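Local coordinates for protein KmHsv2 (Kluyveromyces marxianus, PDB 3VU4) that probably binds phosphoinositides on membranes through a seven-bladed beta-propeller of the PROPPIN family, as its autophagy relative Atg18 does, at residues A[149-163]-A[189-203]. Numbering follows the deposited sequence.
Sequences LLVYSNEFNLGQIHI and VLIKAHTNPIKMVRL. With SO4 (sulfate ion), chain E.
Gln160 lies against Leu190 and Lys192 where the outermost strand of one propeller blade, 189-191, leaves its neighbour 161-163 and crosses to the innermost strand of the next, 198-203. Blades of a beta-propeller are joined in just this way. From the start of the side chain, CB and CG pass over Ile191 O, CG at 3.5 Å. With CG anti to the backbone N (chi1 176°) and the chain extended beyond it, the amide is carried across the outer strand, its two branches parting: CD meets Leu190 CD2 at 3.7 Å, OE1 rests on Leu190 CG at 3.4 Å, and NE2 lies 3.6 Å from Lys192 CG. Cutting Gln160 back to an alanine would probably uncover one flank of Leu190 and the lysine methylenes. His162 CE1 meets Leu190 CD1 at 3.7 Å.

Beneath this layer, Ile161 and Ile163 pair antiparallel with Ile191 and Val189 through four backbone bonds. The next blade stacks on the other face of the sheet, where Val151 CG2 meets Leu203 CD2 tip to tip at 3.8 Å and Val201 CG1 touches Ile161 CG2. Gly159 O receives an almost straight bond from His194 N (2.9 Å, 178°), in the carbonyl plane. A hydrogen bond between His194 NE2 and Thr212 helps fix the ring's rotation, and ND1 then binds a sulfate also held by Thr195 N, Asn196 N and, from the next blade, Ser214 and Arg221. Apolar packing thus joins the blades while the linker between them turns polar groups toward an anion probably drawn from the crystallisation liquor, at a site consistent with a pocket for a phosphoinositide phosphate.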
loop_
_atom_site.group_PDB
_atom_site.type_symbol
_atom_site.label_atom_id
_atom_site.label_comp_id
_atom_site.label_asym_id
_atom_site.label_seq_id
_atom_site.Cartn_x
_atom_site.Cartn_y
_atom_site.Cartn_z
ATOM N N LEU A 149 11.431 -7.333 -3.560
ATOM C CA LEU A 149 11.450 -6.681 -4.863
ATOM C C LEU A 149 11.375 -5.153 -4.742
ATOM O O LEU A 149 10.553 -4.618 -4.000
ATOM C CB LEU A 149 10.282 -7.207 -5.695
ATOM C CG LEU A 149 10.407 -7.225 -7.214
ATOM C CD1 LEU A 149 11.601 -8.070 -7.615
ATOM C CD2 LEU A 149 9.127 -7.797 -7.823
ATOM N N LEU A 150 12.237 -4.453 -5.472
ATOM C CA LEU A 150 12.253 -2.994 -5.438
ATOM C C LEU A 150 11.766 -2.425 -6.767
ATOM O O LEU A 150 12.276 -2.790 -7.834
ATOM C CB LEU A 150 13.667 -2.472 -5.166
ATOM C CG LEU A 150 13.838 -0.962 -4.940
ATOM C CD1 LEU A 150 13.318 -0.589 -3.541
ATOM C CD2 LEU A 150 15.320 -0.572 -5.068
ATOM N N VAL A 151 10.770 -1.544 -6.698
ATOM C CA VAL A 151 10.223 -0.900 -7.888
ATOM C C VAL A 151 10.393 0.596 -7.693
ATOM O O VAL A 151 9.989 1.139 -6.667
ATOM C CB VAL A 151 8.714 -1.198 -8.072
ATOM C CG1 VAL A 151 8.202 -0.514 -9.328
ATOM C CG2 VAL A 151 8.479 -2.697 -8.162
ATOM N N TYR A 152 11.007 1.267 -8.660
ATOM C CA TYR A 152 11.203 2.703 -8.543
ATOM C C TYR A 152 11.061 3.454 -9.858
ATOM O O TYR A 152 11.334 2.934 -10.930
ATOM C CB TYR A 152 12.563 3.023 -7.909
ATOM C CG TYR A 152 13.762 2.515 -8.672
ATOM C CD1 TYR A 152 14.252 1.223 -8.467
ATOM C CD2 TYR A 152 14.405 3.324 -9.605
ATOM C CE1 TYR A 152 15.352 0.756 -9.174
ATOM C CE2 TYR A 152 15.506 2.870 -10.315
ATOM C CZ TYR A 152 15.975 1.585 -10.098
ATOM O OH TYR A 152 17.052 1.126 -10.821
ATOM N N SER A 153 10.608 4.690 -9.739
ATOM C CA SER A 153 10.393 5.602 -10.856
ATOM C C SER A 153 11.748 5.963 -11.489
ATOM O O SER A 153 12.740 6.144 -10.774
ATOM C CB SER A 153 9.721 6.870 -10.299
ATOM O OG SER A 153 9.126 7.665 -11.301
ATOM N N ASN A 154 11.809 6.055 -12.816
ATOM C CA ASN A 154 13.069 6.436 -13.449
ATOM C C ASN A 154 13.284 7.924 -13.181
ATOM O O ASN A 154 12.327 8.695 -13.126
ATOM C CB ASN A 154 13.055 6.176 -14.957
ATOM C CG ASN A 154 14.334 6.671 -15.644
ATOM O OD1 ASN A 154 14.361 7.744 -16.265
ATOM N ND2 ASN A 154 15.404 5.892 -15.516
ATOM N N GLU A 155 14.538 8.326 -13.025
ATOM C CA GLU A 155 14.862 9.717 -12.732
ATOM C C GLU A 155 14.544 10.734 -13.826
ATOM O O GLU A 155 14.213 11.880 -13.519
ATOM C CB GLU A 155 16.332 9.807 -12.350
ATOM C CG GLU A 155 16.877 11.206 -12.194
ATOM C CD GLU A 155 18.369 11.189 -11.953
ATOM O OE1 GLU A 155 19.064 10.424 -12.660
ATOM O OE2 GLU A 155 18.845 11.932 -11.067
ATOM N N PHE A 156 14.631 10.332 -15.093
ATOM C CA PHE A 156 14.359 11.258 -16.194
ATOM C C PHE A 156 12.968 11.089 -16.797
ATOM O O PHE A 156 12.328 12.070 -17.177
ATOM C CB PHE A 156 15.423 11.111 -17.292
ATOM C CG PHE A 156 16.823 11.401 -16.818
ATOM C CD1 PHE A 156 17.525 10.465 -16.063
ATOM C CD2 PHE A 156 17.427 12.626 -17.093
ATOM C CE1 PHE A 156 18.816 10.740 -15.584
ATOM C CE2 PHE A 156 18.707 12.909 -16.622
ATOM C CZ PHE A 156 19.403 11.958 -15.863
ATOM N N ASN A 157 12.512 9.844 -16.897
ATOM C CA ASN A 157 11.191 9.545 -17.445
ATOM C C ASN A 157 10.338 9.150 -16.263
ATOM O O ASN A 157 10.419 8.011 -15.799
ATOM C CB ASN A 157 11.251 8.371 -18.419
ATOM C CG ASN A 157 9.917 8.116 -19.101
ATOM O OD1 ASN A 157 8.869 8.567 -18.631
ATOM N ND2 ASN A 157 9.948 7.384 -20.209
ATOM N N LEU A 158 9.525 10.086 -15.781
ATOM C CA LEU A 158 8.694 9.837 -14.607
ATOM C C LEU A 158 7.570 8.836 -14.858
ATOM O O LEU A 158 6.894 8.401 -13.925
ATOM C CB LEU A 158 8.144 11.163 -14.062
ATOM C CG LEU A 158 9.182 12.225 -13.641
ATOM C CD1 LEU A 158 8.466 13.438 -13.092
ATOM C CD2 LEU A 158 10.136 11.667 -12.583
ATOM N N GLY A 159 7.387 8.452 -16.116
ATOM C CA GLY A 159 6.359 7.477 -16.435
ATOM C C GLY A 159 6.944 6.079 -16.598
ATOM O O GLY A 159 6.232 5.140 -16.970
ATOM N N GLN A 160 8.235 5.938 -16.302
ATOM C CA GLN A 160 8.935 4.667 -16.435
ATOM C C GLN A 160 9.404 4.086 -15.104
ATOM O O GLN A 160 9.935 4.810 -14.272
ATOM C CB GLN A 160 10.140 4.854 -17.360
ATOM C CG GLN A 160 11.012 3.626 -17.496
ATOM C CD GLN A 160 12.236 3.875 -18.350
ATOM O OE1 GLN A 160 13.360 3.598 -17.933
ATOM N NE2 GLN A 160 12.027 4.396 -19.551
ATOM N N ILE A 161 9.208 2.784 -14.896
ATOM C CA ILE A 161 9.660 2.157 -13.660
ATOM C C ILE A 161 10.678 1.050 -13.895
ATOM O O ILE A 161 10.741 0.456 -14.969
ATOM C CB ILE A 161 8.502 1.567 -12.822
ATOM C CG1 ILE A 161 7.704 0.550 -13.639
ATOM C CG2 ILE A 161 7.632 2.676 -12.305
ATOM C CD1 ILE A 161 6.647 -0.173 -12.824
ATOM N N HIS A 162 11.479 0.794 -12.869
ATOM C CA HIS A 162 12.520 -0.222 -12.895
ATOM C C HIS A 162 12.206 -1.201 -11.767
ATOM O O HIS A 162 11.904 -0.784 -10.651
ATOM C CB HIS A 162 13.892 0.418 -12.639
ATOM C CG HIS A 162 14.307 1.408 -13.684
ATOM N ND1 HIS A 162 15.110 1.071 -14.753
ATOM C CD2 HIS A 162 14.002 2.719 -13.842
ATOM C CE1 HIS A 162 15.282 2.131 -15.524
ATOM N NE2 HIS A 162 14.620 3.144 -14.994
ATOM N N ILE A 163 12.263 -2.498 -12.061
ATOM C CA ILE A 163 12.000 -3.522 -11.053
ATOM C C ILE A 163 13.305 -4.274 -10.815
ATOM O O ILE A 163 13.936 -4.752 -11.759
ATOM C CB ILE A 163 10.930 -4.537 -11.530
ATOM C CG1 ILE A 163 9.631 -3.806 -11.862
ATOM C CG2 ILE A 163 10.699 -5.606 -10.452
ATOM C CD1 ILE A 163 8.568 -4.707 -12.451
ATOM N N VAL A 189 14.189 -5.400 -14.579
ATOM C CA VAL A 189 13.143 -5.225 -15.577
ATOM C C VAL A 189 12.784 -3.752 -15.648
ATOM O O VAL A 189 12.643 -3.084 -14.622
ATOM C CB VAL A 189 11.890 -6.028 -15.221
ATOM C CG1 VAL A 189 10.775 -5.711 -16.204
ATOM C CG2 VAL A 189 12.216 -7.510 -15.232
ATOM N N LEU A 190 12.623 -3.256 -16.865
ATOM C CA LEU A 190 12.314 -1.860 -17.092
ATOM C C LEU A 190 10.986 -1.732 -17.826
ATOM O O LEU A 190 10.797 -2.343 -18.873
ATOM C CB LEU A 190 13.447 -1.247 -17.906
ATOM C CG LEU A 190 13.400 0.194 -18.390
ATOM C CD1 LEU A 190 14.798 0.597 -18.846
ATOM C CD2 LEU A 190 12.379 0.333 -19.523
ATOM N N ILE A 191 10.066 -0.934 -17.283
ATOM C CA ILE A 191 8.762 -0.776 -17.915
ATOM C C ILE A 191 8.340 0.664 -18.149
ATOM O O ILE A 191 8.318 1.476 -17.219
ATOM C CB ILE A 191 7.642 -1.422 -17.080
ATOM C CG1 ILE A 191 8.050 -2.818 -16.637
ATOM C CG2 ILE A 191 6.366 -1.497 -17.908
ATOM C CD1 ILE A 191 7.175 -3.382 -15.538
ATOM N N LYS A 192 8.000 0.982 -19.390
ATOM C CA LYS A 192 7.520 2.312 -19.712
ATOM C C LYS A 192 6.009 2.273 -19.507
ATOM O O LYS A 192 5.239 2.269 -20.468
ATOM C CB LYS A 192 7.836 2.657 -21.155
ATOM C CG LYS A 192 9.298 2.873 -21.420
ATOM C CD LYS A 192 9.472 3.492 -22.777
ATOM C CE LYS A 192 10.909 3.877 -23.032
ATOM N NZ LYS A 192 11.011 4.446 -24.409
ATOM N N ALA A 193 5.607 2.241 -18.237
ATOM C CA ALA A 193 4.204 2.166 -17.823
ATOM C C ALA A 193 3.280 3.291 -18.291
ATOM O O ALA A 193 2.199 3.014 -18.802
ATOM C CB ALA A 193 4.123 2.037 -16.304
ATOM N N HIS A 194 3.681 4.547 -18.113
ATOM C CA HIS A 194 2.819 5.650 -18.529
ATOM C C HIS A 194 3.544 6.763 -19.255
ATOM O O HIS A 194 4.764 6.865 -19.208
ATOM C CB HIS A 194 2.112 6.250 -17.320
ATOM C CG HIS A 194 1.266 5.276 -16.566
ATOM N ND1 HIS A 194 -0.105 5.211 -16.711
ATOM C CD2 HIS A 194 1.596 4.328 -15.656
ATOM C CE1 HIS A 194 -0.581 4.264 -15.920
ATOM N NE2 HIS A 194 0.428 3.713 -15.269
ATOM N N THR A 195 2.763 7.599 -19.922
ATOM C CA THR A 195 3.271 8.746 -20.649
ATOM C C THR A 195 3.441 9.899 -19.670
ATOM O O THR A 195 4.392 10.671 -19.751
ATOM C CB THR A 195 2.284 9.184 -21.729
ATOM O OG1 THR A 195 2.179 8.150 -22.712
ATOM C CG2 THR A 195 2.742 10.477 -22.385
ATOM N N ASN A 196 2.506 10.017 -18.743
ATOM C CA ASN A 196 2.570 11.075 -17.756
ATOM C C ASN A 196 3.255 10.565 -16.506
ATOM O O ASN A 196 3.488 9.366 -16.370
ATOM C CB ASN A 196 1.164 11.562 -17.437
ATOM C CG ASN A 196 0.491 12.162 -18.642
ATOM O OD1 ASN A 196 1.016 13.089 -19.267
ATOM N ND2 ASN A 196 -0.675 11.633 -18.990
ATOM N N PRO A 197 3.604 11.470 -15.584
ATOM C CA PRO A 197 4.273 11.042 -14.354
ATOM C C PRO A 197 3.450 10.026 -13.575
ATOM O O PRO A 197 2.234 10.168 -13.448
ATOM C CB PRO A 197 4.446 12.354 -13.586
ATOM C CG PRO A 197 4.642 13.344 -14.671
ATOM C CD PRO A 197 3.591 12.941 -15.689
ATOM N N ILE A 198 4.115 9.005 -13.049
ATOM C CA ILE A 198 3.439 7.987 -12.269
ATOM C C ILE A 198 2.971 8.521 -10.915
ATOM O O ILE A 198 3.712 9.206 -10.192
ATOM C CB ILE A 198 4.360 6.771 -12.040
ATOM C CG1 ILE A 198 4.359 5.888 -13.295
ATOM C CG2 ILE A 198 3.920 5.988 -10.802
ATOM C CD1 ILE A 198 5.344 4.754 -13.239
ATOM N N LYS A 199 1.727 8.195 -10.578
ATOM C CA LYS A 199 1.136 8.610 -9.318
ATOM C C LYS A 199 1.639 7.719 -8.188
ATOM O O LYS A 199 2.114 8.213 -7.160
ATOM C CB LYS A 199 -0.389 8.538 -9.413
ATOM C CG LYS A 199 -1.123 8.944 -8.139
ATOM C CD LYS A 199 -0.689 10.312 -7.671
ATOM C CE LYS A 199 -1.516 10.777 -6.491
ATOM N NZ LYS A 199 -0.879 11.963 -5.857
ATOM N N MET A 200 1.530 6.408 -8.383
ATOM C CA MET A 200 1.984 5.432 -7.393
ATOM C C MET A 200 2.057 4.044 -8.014
ATOM O O MET A 200 1.421 3.791 -9.039
ATOM C CB MET A 200 1.023 5.378 -6.208
ATOM C CG MET A 200 -0.378 4.946 -6.583
ATOM S SD MET A 200 -1.443 4.756 -5.148
ATOM C CE MET A 200 -2.100 6.395 -5.060
ATOM N N VAL A 201 2.840 3.156 -7.407
ATOM C CA VAL A 201 2.937 1.785 -7.901
ATOM C C VAL A 201 2.649 0.845 -6.744
ATOM O O VAL A 201 2.933 1.164 -5.594
ATOM C CB VAL A 201 4.325 1.463 -8.525
ATOM C CG1 VAL A 201 4.599 2.415 -9.692
ATOM C CG2 VAL A 201 5.406 1.533 -7.489
ATOM N N ARG A 202 2.067 -0.308 -7.046
ATOM C CA ARG A 202 1.720 -1.252 -5.998
ATOM C C ARG A 202 1.976 -2.707 -6.365
ATOM O O ARG A 202 1.485 -3.207 -7.385
ATOM C CB ARG A 202 0.246 -1.072 -5.628
ATOM C CG ARG A 202 -0.081 0.274 -4.986
ATOM C CD ARG A 202 0.333 0.291 -3.516
ATOM N NE ARG A 202 -0.097 1.511 -2.838
ATOM C CZ ARG A 202 0.515 2.689 -2.929
ATOM N NH1 ARG A 202 1.607 2.833 -3.666
ATOM N NH2 ARG A 202 0.019 3.736 -2.293
ATOM N N LEU A 203 2.748 -3.379 -5.515
ATOM C CA LEU A 203 3.073 -4.786 -5.688
ATOM C C LEU A 203 1.986 -5.629 -5.029
ATOM O O LEU A 203 1.429 -5.232 -4.002
ATOM C CB LEU A 203 4.413 -5.108 -5.028
ATOM C CG LEU A 203 5.682 -4.570 -5.689
ATOM C CD1 LEU A 203 6.871 -4.793 -4.767
ATOM C CD2 LEU A 203 5.900 -5.259 -7.028
HETATM S S SO4 E . -0.939 7.590 -19.390
HETATM O O1 SO4 E . -0.083 6.518 -19.931
HETATM O O2 SO4 E . -1.958 6.987 -18.512
HETATM O O3 SO4 E . -0.135 8.546 -18.603
HETATM O O4 SO4 E . -1.569 8.312 -20.512
#